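Local coordinates for protein sesquisabinene B synthase 2 (Santalum album, PDB 6A2A) that probably converts farnesyl diphosphate to the sesquiterpene sesquisabinene B, as a magnesium- or manganese-dependent plant terpene synthase of the Tpsb subfamily, at residues E112-A115 and W116-D119; I118-L121 and H122-S125; F128-M131 and R132-I136. All coordinates share one frame; numbering follows the deposited sequence.

The three contacts follow the chain from the loop after helix 98-110 through helix 121-133 to its last turn, all in the N-terminal alpha-helical domain of the terpene synthase and away from the C-terminal magnesium-binding residues. Contact 1 lies at the surface and is a water-laced turn in which two tryptophans pack against backbone carbonyls. Contact 2, with its centre about 9 Å from that of contact 1, shares I118 and D119 with it and starts the helix through an asparagine cap and hydroxyl groups. Contact 3 ends the same helix; lying deeper, partly buried like contact 2, it combines a glycine-containing C-terminal motif with charged side chains paired with helix 78-90 and the loop around E177.

Contact 1 (E112-A115 and W116-D119); sequences ENDA and WWID
The carbonyl oxygen D114 O accepts two backbone N-H groups, from W117 N at 3.0 Å and I118 N at 3.2 Å, and so closes a turn in the loop that leads from helix 98-110 to helix 121-133. Just upstream, N113 forms an Asx turn, its OD1 taking the N-H of A115 at 2.8 Å. The D114 carboxylate runs beside the W117 indole, the two planes 56° apart, and W117 NE1 donates to D114 OD1 at 3.1 Å, meeting it from above the carboxylate plane. With chi1 at 61°, W117 CG sits between its own N and carbonyl carbon, which brings the ring face over D114 O; I118 CD1 also lies over a face of the indole. A leucine in place of W117 has no N-H to give D114 OD1, so the carboxylate would probably be freer to turn, with a gap opening beside A123 and R127. W116 packs on P78, L79 and L82 of helix 78-90. At its pyrrole edge N113 O lies 3.0 Å from W116 CD1, and water 2, 2.8 Å from W116 NE1, accepts that N-H and may donate to D114 OD1.

Contact 2 (I118-L121 and H122-S125); sequences IDNL and HATS
An N-cap begins helix 121-133, with N120 as the capping residue and its side chain turned back over the first turn. N120 CG stands anti to the backbone N (chi1 -176°), which carries the amide to the end of the helix, where OD1 accepts the N-H of A123 at 3.0 Å. That bond is almost straight at the hydrogen, 173°, although A123 N lies above the amide plane of N120. The same amide packs against the A123 methyl, N120 CG to A123 CB being 3.6 Å. The backbone carbonyl of the same asparagine serves the next N-H: N120 O receives T124 N at 2.9 Å, and the T124 hydroxyl lies close to the same oxygen. Water 4 donates to T124 OG1 and accepts from D119 N, tying the hydroxyl to the incoming loop. L121 O is held twice by S125, by OG at 2.8 Å and by N at 3.0 Å, the two donors coming from opposite faces of the carbonyl plane, while L121 CD1 lies alongside S125 OG. Outside the turn, the H122 imidazole bonds S165 through ND1 and E83 through NE2, linking this helix start to helices 160-170 and 78-90. The cap supplies an acceptor to a first-turn N-H that has no preceding helical carbonyl, and the S125 hydroxyl spends its proton on L121 O, within the helix.

Contact 3 (F128-M131 and R132-I136); sequences FRIM and RENGI
G135, with phi at 87°, is the C-prime residue of a Schellman motif that ends helix 121-133: I136 N donates to M131 O at 3.0 Å and G135 N to R132 O. Any side chain here would collide with the carbonyl oxygen of N134, so glycine fits. M131 O also takes the N-H of N134, and the two donors reach it from opposite faces of its plane. N134 folds its amide back on the last turn, ND2 giving a nearly straight bond to I130 O at 2.9 Å, with that oxygen in the amide plane. Past the turn, the I136 CG2 branch meets M131 SD at 3.9 Å, an apolar contact beside helix 98-110.

On another side of the helix the R132 chain is extended, and F128 CZ lies over one face of its guanidinium, toward the rim, the planes 32° apart and R132 CZ 3.4 Å from F128 CZ. R132 makes a cation-pi contact with W174; R132 NH1 bonds L172 O, and R132 NH2 bonds V138 O and forms a salt bridge with E177. R129 bends at chi3 (68°), which brings NH1 to E133 OE2 at 3.0 Å; the carboxylate oxygen lies in the guanidinium plane and is met on its syn side, though R129 NH1 is tilted out of the carboxylate plane. This salt bridge continues outward, R129 to D86 and E133 to R89, both on helix 78-90. The buried arginines are compensated by D86, E133 and E177, and the alternating run D86, R129, E133, R89 ties this helix end to helix 78-90.

Contact 1 (E112-A115 and W116-D119)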
ATOM      1  N   GLU A 112     -21.427  -0.531 -51.195  1.00 46.44           N
ATOM      2  CA  GLU A 112     -22.638  -1.061 -51.847  1.00 47.91           C
ATOM      3  C   GLU A 112     -22.288  -2.249 -52.741  1.00 43.61           C
ATOM      4  O   GLU A 112     -23.019  -3.238 -52.766  1.00 48.08           O
ATOM      5  CB  GLU A 112     -23.349   0.075 -52.598  1.00 56.98           C
ATOM      6  CG  GLU A 112     -23.305   1.395 -51.827  1.00 64.07           C
ATOM      7  CD  GLU A 112     -24.429   2.383 -52.093  1.00 71.05           C
ATOM      8  OE1 GLU A 112     -24.273   3.212 -53.013  1.00 65.95           O
ATOM      9  OE2 GLU A 112     -25.442   2.340 -51.357  1.00 66.38           O
ATOM     10  N   ASN A 113     -21.151  -2.189 -53.424  1.00 41.13           N
ATOM     11  CA  ASN A 113     -20.812  -3.246 -54.359  1.00 44.56           C
ATOM     12  C   ASN A 113     -19.976  -4.309 -53.632  1.00 40.84           C
ATOM     13  O   ASN A 113     -18.977  -3.971 -53.039  1.00 43.99           O
ATOM     14  CB  ASN A 113     -20.064  -2.682 -55.572  1.00 46.45           C
ATOM     15  CG  ASN A 113     -19.954  -3.706 -56.677  1.00 52.42           C
ATOM     16  OD1 ASN A 113     -19.292  -4.722 -56.516  1.00 52.60           O
ATOM     17  ND2 ASN A 113     -20.651  -3.484 -57.777  1.00 57.89           N
ATOM     18  N   ASP A 114     -20.400  -5.557 -53.709  1.00 39.15           N
ATOM     19  CA  ASP A 114     -19.774  -6.663 -53.008  1.00 37.86           C
ATOM     20  C   ASP A 114     -18.728  -7.395 -53.863  1.00 38.86           C
ATOM     21  O   ASP A 114     -18.184  -8.406 -53.443  1.00 35.13           O
ATOM     22  CB  ASP A 114     -20.848  -7.662 -52.612  1.00 41.30           C
ATOM     23  CG  ASP A 114     -21.744  -7.153 -51.495  1.00 40.66           C
ATOM     24  OD1 ASP A 114     -21.298  -6.350 -50.667  1.00 39.62           O
ATOM     25  OD2 ASP A 114     -22.925  -7.562 -51.456  1.00 45.01           O
ATOM     26  N   ALA A 115     -18.413  -6.902 -55.068  1.00 35.31           N
ATOM     27  CA  ALA A 115     -17.497  -7.655 -55.930  1.00 37.09           C
ATOM     28  C   ALA A 115     -16.100  -7.763 -55.296  1.00 33.00           C
ATOM     29  O   ALA A 115     -15.337  -8.652 -55.636  1.00 36.25           O
ATOM     30  CB  ALA A 115     -17.436  -7.017 -57.311  1.00 37.14           C
ATOM     31  N   TRP A 116     -15.735  -6.851 -54.427  1.00 34.89           N
ATOM     32  CA  TRP A 116     -14.431  -6.944 -53.769  1.00 35.66           C
ATOM     33  C   TRP A 116     -14.302  -8.178 -52.843  1.00 35.69           C
ATOM     34  O   TRP A 116     -13.179  -8.611 -52.572  1.00 32.48           O
ATOM     35  CB  TRP A 116     -14.128  -5.634 -53.050  1.00 33.47           C
ATOM     36  CG  TRP A 116     -15.046  -5.349 -51.905  1.00 36.34           C
ATOM     37  CD1 TRP A 116     -16.274  -4.755 -51.944  1.00 35.48           C
ATOM     38  CD2 TRP A 116     -14.824  -5.722 -50.538  1.00 34.57           C
ATOM     39  NE1 TRP A 116     -16.807  -4.677 -50.683  1.00 35.50           N
ATOM     40  CE2 TRP A 116     -15.950  -5.285 -49.804  1.00 34.00           C
ATOM     41  CE3 TRP A 116     -13.783  -6.375 -49.879  1.00 33.27           C
ATOM     42  CZ2 TRP A 116     -16.049  -5.466 -48.430  1.00 31.52           C
ATOM     43  CZ3 TRP A 116     -13.859  -6.508 -48.511  1.00 35.64           C
ATOM     44  CH2 TRP A 116     -14.974  -6.068 -47.804  1.00 32.44           C
ATOM     45  N   TRP A 117     -15.376  -8.812 -52.373  1.00 30.55           N
ATOM     46  CA  TRP A 117     -15.141  -9.990 -51.539  1.00 30.81           C
ATOM     47  C   TRP A 117     -15.751 -11.276 -52.079  1.00 28.31           C
ATOM     48  O   TRP A 117     -15.301 -12.384 -51.790  1.00 29.41           O
ATOM     49  CB  TRP A 117     -15.598  -9.678 -50.107  1.00 31.86           C
ATOM     50  CG  TRP A 117     -17.052  -9.332 -49.945  1.00 28.63           C
ATOM     51  CD1 TRP A 117     -17.595  -8.084 -49.938  1.00 32.11           C
ATOM     52  CD2 TRP A 117     -18.122 -10.229 -49.645  1.00 25.99           C
ATOM     53  NE1 TRP A 117     -18.940  -8.147 -49.655  1.00 31.65           N
ATOM     54  CE2 TRP A 117     -19.288  -9.454 -49.485  1.00 27.35           C
ATOM     55  CE3 TRP A 117     -18.222 -11.614 -49.489  1.00 28.13           C
ATOM     56  CZ2 TRP A 117     -20.521 -10.011 -49.161  1.00 28.89           C
ATOM     57  CZ3 TRP A 117     -19.435 -12.160 -49.166  1.00 31.46           C
ATOM     58  CH2 TRP A 117     -20.579 -11.372 -49.040  1.00 27.35           C
ATOM     59  N   ILE A 118     -16.802 -11.189 -52.875  1.00 30.17           N
ATOM     60  CA  ILE A 118     -17.441 -12.365 -53.372  1.00 29.67           C
ATOM     61  C   ILE A 118     -16.431 -13.252 -54.115  1.00 33.38           C
ATOM     62  O   ILE A 118     -15.690 -12.741 -54.991  1.00 38.53           O
ATOM     63  CB  ILE A 118     -18.597 -11.918 -54.305  1.00 35.25           C
ATOM     64  CG1 ILE A 118     -19.726 -11.279 -53.492  1.00 34.55           C
ATOM     65  CG2 ILE A 118     -19.089 -13.071 -55.153  1.00 38.67           C
ATOM     66  CD1 ILE A 118     -20.475 -12.259 -52.668  1.00 36.63           C
ATOM     67  N   ASP A 119     -16.474 -14.549 -53.879  1.00 33.25           N
ATOM     68  CA  ASP A 119     -15.539 -15.506 -54.533  1.00 39.04           C
ATOM     69  C   ASP A 119     -14.050 -15.354 -54.153  1.00 35.09           C
ATOM     70  O   ASP A 119     -13.187 -16.017 -54.735  1.00 37.27           O
ATOM     71  CB  ASP A 119     -15.632 -15.413 -56.084  1.00 43.20           C
ATOM     72  CG  ASP A 119     -16.994 -15.762 -56.608  1.00 48.67           C
ATOM     73  OD1 ASP A 119     -17.543 -16.780 -56.161  1.00 51.34           O
ATOM     74  OD2 ASP A 119     -17.509 -15.033 -57.490  1.00 56.12           O
TER
HETATM   75  O   HOH W   1     -16.574  -4.201 -55.516  1.00 45.76           O
HETATM   76  O   HOH W   2     -19.482  -4.219 -49.829  1.00 33.52           O
HETATM   77  O   HOH W   3     -16.350 -10.893 -57.444  1.00 42.95           O

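Contact 2 (I118-L121 and H122-S125)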
ATOM      1  N   ILE A 118     -16.802 -11.189 -52.875  1.00 30.17           N
ATOM      2  CA  ILE A 118     -17.441 -12.365 -53.372  1.00 29.67           C
ATOM      3  C   ILE A 118     -16.431 -13.252 -54.115  1.00 33.38           C
ATOM      4  O   ILE A 118     -15.690 -12.741 -54.991  1.00 38.53           O
ATOM      5  CB  ILE A 118     -18.597 -11.918 -54.305  1.00 35.25           C
ATOM      6  CG1 ILE A 118     -19.726 -11.279 -53.492  1.00 34.55           C
ATOM      7  CG2 ILE A 118     -19.089 -13.071 -55.153  1.00 38.67           C
ATOM      8  CD1 ILE A 118     -20.475 -12.259 -52.668  1.00 36.63           C
ATOM      9  N   ASP A 119     -16.474 -14.549 -53.879  1.00 33.25           N
ATOM     10  CA  ASP A 119     -15.539 -15.506 -54.533  1.00 39.04           C
ATOM     11  C   ASP A 119     -14.050 -15.354 -54.153  1.00 35.09           C
ATOM     12  O   ASP A 119     -13.187 -16.017 -54.735  1.00 37.27           O
ATOM     13  CB  ASP A 119     -15.632 -15.413 -56.084  1.00 43.20           C
ATOM     14  CG  ASP A 119     -16.994 -15.762 -56.608  1.00 48.67           C
ATOM     15  OD1 ASP A 119     -17.543 -16.780 -56.161  1.00 51.34           O
ATOM     16  OD2 ASP A 119     -17.509 -15.033 -57.490  1.00 56.12           O
ATOM     17  N   ASN A 120     -13.763 -14.500 -53.185  1.00 31.78           N
ATOM     18  CA  ASN A 120     -12.443 -14.357 -52.606  1.00 30.17           C
ATOM     19  C   ASN A 120     -12.452 -14.904 -51.172  1.00 32.77           C
ATOM     20  O   ASN A 120     -13.056 -14.244 -50.335  1.00 28.31           O
ATOM     21  CB  ASN A 120     -12.070 -12.887 -52.607  1.00 30.55           C
ATOM     22  CG  ASN A 120     -10.664 -12.646 -52.115  1.00 35.33           C
ATOM     23  OD1 ASN A 120     -10.208 -13.323 -51.181  1.00 30.57           O
ATOM     24  ND2 ASN A 120      -9.998 -11.668 -52.710  1.00 36.10           N
ATOM     25  N   LEU A 121     -11.832 -16.050 -50.916  1.00 26.45           N
ATOM     26  CA  LEU A 121     -11.935 -16.726 -49.602  1.00 27.61           C
ATOM     27  C   LEU A 121     -11.348 -15.852 -48.496  1.00 30.03           C
ATOM     28  O   LEU A 121     -11.997 -15.721 -47.429  1.00 26.32           O
ATOM     29  CB  LEU A 121     -11.262 -18.088 -49.630  1.00 24.61           C
ATOM     30  CG  LEU A 121     -11.392 -18.896 -48.336  1.00 24.78           C
ATOM     31  CD1 LEU A 121     -12.869 -19.185 -48.004  1.00 24.78           C
ATOM     32  CD2 LEU A 121     -10.582 -20.154 -48.409  1.00 24.93           C
ATOM     33  N   HIS A 122     -10.171 -15.251 -48.730  1.00 26.06           N
ATOM     34  CA  HIS A 122      -9.581 -14.355 -47.733  1.00 25.08           C
ATOM     35  C   HIS A 122     -10.508 -13.191 -47.383  1.00 26.54           C
ATOM     36  O   HIS A 122     -10.711 -12.881 -46.230  1.00 24.47           O
ATOM     37  CB  HIS A 122      -8.235 -13.811 -48.212  1.00 23.18           C
ATOM     38  CG  HIS A 122      -7.730 -12.655 -47.431  1.00 25.91           C
ATOM     39  ND1 HIS A 122      -7.359 -12.775 -46.103  1.00 26.14           N
ATOM     40  CD2 HIS A 122      -7.465 -11.390 -47.792  1.00 26.02           C
ATOM     41  CE1 HIS A 122      -6.905 -11.614 -45.691  1.00 25.58           C
ATOM     42  NE2 HIS A 122      -6.966 -10.729 -46.720  1.00 26.21           N
ATOM     43  N   ALA A 123     -10.998 -12.462 -48.383  1.00 22.94           N
ATOM     44  CA  ALA A 123     -11.768 -11.279 -48.160  1.00 24.79           C
ATOM     45  C   ALA A 123     -13.111 -11.618 -47.507  1.00 22.89           C
ATOM     46  O   ALA A 123     -13.566 -10.848 -46.648  1.00 24.05           O
ATOM     47  CB  ALA A 123     -12.024 -10.549 -49.464  1.00 25.02           C
ATOM     48  N   THR A 124     -13.687 -12.701 -47.927  1.00 23.36           N
ATOM     49  CA  THR A 124     -14.981 -13.105 -47.438  1.00 25.72           C
ATOM     50  C   THR A 124     -14.849 -13.423 -45.942  1.00 27.57           C
ATOM     51  O   THR A 124     -15.686 -12.980 -45.129  1.00 25.64           O
ATOM     52  CB  THR A 124     -15.547 -14.329 -48.149  1.00 27.68           C
ATOM     53  OG1 THR A 124     -15.823 -14.056 -49.544  1.00 25.38           O
ATOM     54  CG2 THR A 124     -16.847 -14.780 -47.505  1.00 26.83           C
ATOM     55  N   SER A 125     -13.787 -14.135 -45.630  1.00 23.24           N
ATOM     56  CA  SER A 125     -13.503 -14.656 -44.268  1.00 23.60           C
ATOM     57  C   SER A 125     -13.189 -13.481 -43.362  1.00 23.72           C
ATOM     58  O   SER A 125     -13.736 -13.351 -42.242  1.00 24.45           O
ATOM     59  CB  SER A 125     -12.329 -15.637 -44.314  1.00 24.03           C
ATOM     60  OG  SER A 125     -12.585 -16.860 -44.992  1.00 22.28           O
TER
HETATM   61  O   HOH W   4     -17.752 -15.108 -51.384  1.00 35.34           O

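Contact 3 (F128-M131 and R132-I136)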
ATOM      1  N   PHE A 128     -16.277 -11.447 -42.752  1.00 25.04           N
ATOM      2  CA  PHE A 128     -17.123 -12.192 -41.845  1.00 24.47           C
ATOM      3  C   PHE A 128     -16.640 -11.986 -40.409  1.00 27.17           C
ATOM      4  O   PHE A 128     -17.430 -11.662 -39.473  1.00 26.44           O
ATOM      5  CB  PHE A 128     -17.141 -13.673 -42.201  1.00 23.10           C
ATOM      6  CG  PHE A 128     -17.879 -14.562 -41.222  1.00 24.57           C
ATOM      7  CD1 PHE A 128     -17.245 -15.069 -40.085  1.00 21.68           C
ATOM      8  CD2 PHE A 128     -19.222 -14.873 -41.398  1.00 23.10           C
ATOM      9  CE1 PHE A 128     -17.927 -15.877 -39.195  1.00 25.37           C
ATOM     10  CE2 PHE A 128     -19.908 -15.663 -40.493  1.00 23.50           C
ATOM     11  CZ  PHE A 128     -19.256 -16.172 -39.386  1.00 24.00           C
ATOM     12  N   ARG A 129     -15.337 -12.131 -40.233  1.00 22.26           N
ATOM     13  CA  ARG A 129     -14.801 -12.042 -38.852  1.00 22.49           C
ATOM     14  C   ARG A 129     -14.871 -10.627 -38.290  1.00 24.54           C
ATOM     15  O   ARG A 129     -15.311 -10.459 -37.130  1.00 24.52           O
ATOM     16  CB  ARG A 129     -13.375 -12.592 -38.773  1.00 23.34           C
ATOM     17  CG  ARG A 129     -12.739 -12.373 -37.404  1.00 21.69           C
ATOM     18  CD  ARG A 129     -11.503 -13.243 -37.199  1.00 22.82           C
ATOM     19  NE  ARG A 129     -10.397 -12.843 -38.083  1.00 20.87           N
ATOM     20  CZ  ARG A 129      -9.626 -11.802 -37.941  1.00 22.18           C
ATOM     21  NH1 ARG A 129      -9.782 -10.959 -36.928  1.00 22.28           N
ATOM     22  NH2 ARG A 129      -8.648 -11.591 -38.840  1.00 25.39           N
ATOM     23  N   ILE A 130     -14.409  -9.613 -39.023  1.00 22.16           N
ATOM     24  CA  ILE A 130     -14.330  -8.275 -38.533  1.00 24.55           C
ATOM     25  C   ILE A 130     -15.743  -7.766 -38.252  1.00 25.46           C
ATOM     26  O   ILE A 130     -15.953  -7.034 -37.290  1.00 23.49           O
ATOM     27  CB  ILE A 130     -13.590  -7.319 -39.494  1.00 28.71           C
ATOM     28  CG1 ILE A 130     -12.167  -7.788 -39.822  1.00 36.61           C
ATOM     29  CG2 ILE A 130     -13.576  -5.917 -38.927  1.00 31.11           C
ATOM     30  CD1 ILE A 130     -11.186  -7.604 -38.703  1.00 38.10           C
ATOM     31  N   MET A 131     -16.646  -8.053 -39.171  1.00 24.13           N
ATOM     32  CA  MET A 131     -18.080  -7.668 -38.940  1.00 25.20           C
ATOM     33  C   MET A 131     -18.598  -8.269 -37.616  1.00 23.92           C
ATOM     34  O   MET A 131     -19.081  -7.512 -36.748  1.00 24.91           O
ATOM     35  CB  MET A 131     -18.940  -8.120 -40.107  1.00 27.28           C
ATOM     36  CG  MET A 131     -18.689  -7.354 -41.411  1.00 33.08           C
ATOM     37  SD  MET A 131     -18.876  -5.606 -41.298  1.00 36.25           S
ATOM     38  CE  MET A 131     -17.990  -5.059 -42.760  1.00 43.43           C
ATOM     39  N   ARG A 132     -18.467  -9.563 -37.426  1.00 24.29           N
ATOM     40  CA  ARG A 132     -18.997 -10.211 -36.231  1.00 26.22           C
ATOM     41  C   ARG A 132     -18.263  -9.755 -34.977  1.00 28.14           C
ATOM     42  O   ARG A 132     -18.936  -9.545 -33.924  1.00 27.06           O
ATOM     43  CB  ARG A 132     -18.992 -11.728 -36.354  1.00 23.50           C
ATOM     44  CG  ARG A 132     -20.078 -12.278 -37.269  1.00 24.58           C
ATOM     45  CD  ARG A 132     -20.325 -13.715 -37.002  1.00 23.06           C
ATOM     46  NE  ARG A 132     -21.388 -14.313 -37.790  1.00 24.32           N
ATOM     47  CZ  ARG A 132     -21.998 -15.454 -37.499  1.00 23.63           C
ATOM     48  NH1 ARG A 132     -21.685 -16.139 -36.399  1.00 23.15           N
ATOM     49  NH2 ARG A 132     -22.909 -15.928 -38.325  1.00 22.82           N
ATOM     50  N   GLU A 133     -16.951  -9.564 -35.025  1.00 24.76           N
ATOM     51  CA  GLU A 133     -16.253  -8.998 -33.830  1.00 25.74           C
ATOM     52  C   GLU A 133     -16.852  -7.654 -33.442  1.00 30.30           C
ATOM     53  O   GLU A 133     -16.722  -7.222 -32.296  1.00 27.41           O
ATOM     54  CB  GLU A 133     -14.766  -8.783 -34.144  1.00 22.96           C
ATOM     55  CG  GLU A 133     -14.018 -10.072 -34.318  1.00 23.92           C
ATOM     56  CD  GLU A 133     -12.599  -9.904 -34.861  1.00 23.43           C
ATOM     57  OE1 GLU A 133     -12.287  -8.785 -35.304  1.00 25.30           O
ATOM     58  OE2 GLU A 133     -11.801 -10.862 -34.715  1.00 23.77           O
ATOM     59  N   ASN A 134     -17.461  -6.946 -34.419  1.00 25.88           N
ATOM     60  CA  ASN A 134     -17.978  -5.614 -34.123  1.00 29.47           C
ATOM     61  C   ASN A 134     -19.508  -5.593 -34.034  1.00 27.19           C
ATOM     62  O   ASN A 134     -20.090  -4.530 -34.073  1.00 35.12           O
ATOM     63  CB  ASN A 134     -17.490  -4.597 -35.150  1.00 31.47           C
ATOM     64  CG  ASN A 134     -16.057  -4.228 -34.919  1.00 29.98           C
ATOM     65  OD1 ASN A 134     -15.796  -3.330 -34.136  1.00 39.31           O
ATOM     66  ND2 ASN A 134     -15.124  -4.955 -35.510  1.00 30.79           N
ATOM     67  N   GLY A 135     -20.158  -6.722 -33.943  1.00 28.04           N
ATOM     68  CA  GLY A 135     -21.568  -6.725 -33.612  1.00 32.23           C
ATOM     69  C   GLY A 135     -22.451  -6.572 -34.841  1.00 34.85           C
ATOM     70  O   GLY A 135     -23.652  -6.271 -34.719  1.00 32.20           O
ATOM     71  N   ILE A 136     -21.874  -6.821 -36.010  1.00 29.34           N
ATOM     72  CA  ILE A 136     -22.586  -6.698 -37.298  1.00 31.73           C
ATOM     73  C   ILE A 136     -22.682  -8.101 -37.889  1.00 28.92           C
ATOM     74  O   ILE A 136     -21.653  -8.748 -38.223  1.00 32.07           O
ATOM     75  CB  ILE A 136     -21.877  -5.674 -38.207  1.00 32.57           C
ATOM     76  CG1 ILE A 136     -21.966  -4.256 -37.663  1.00 35.65           C
ATOM     77  CG2 ILE A 136     -22.426  -5.746 -39.620  1.00 37.70           C
ATOM     78  CD1 ILE A 136     -20.914  -3.334 -38.199  1.00 35.64           C
TER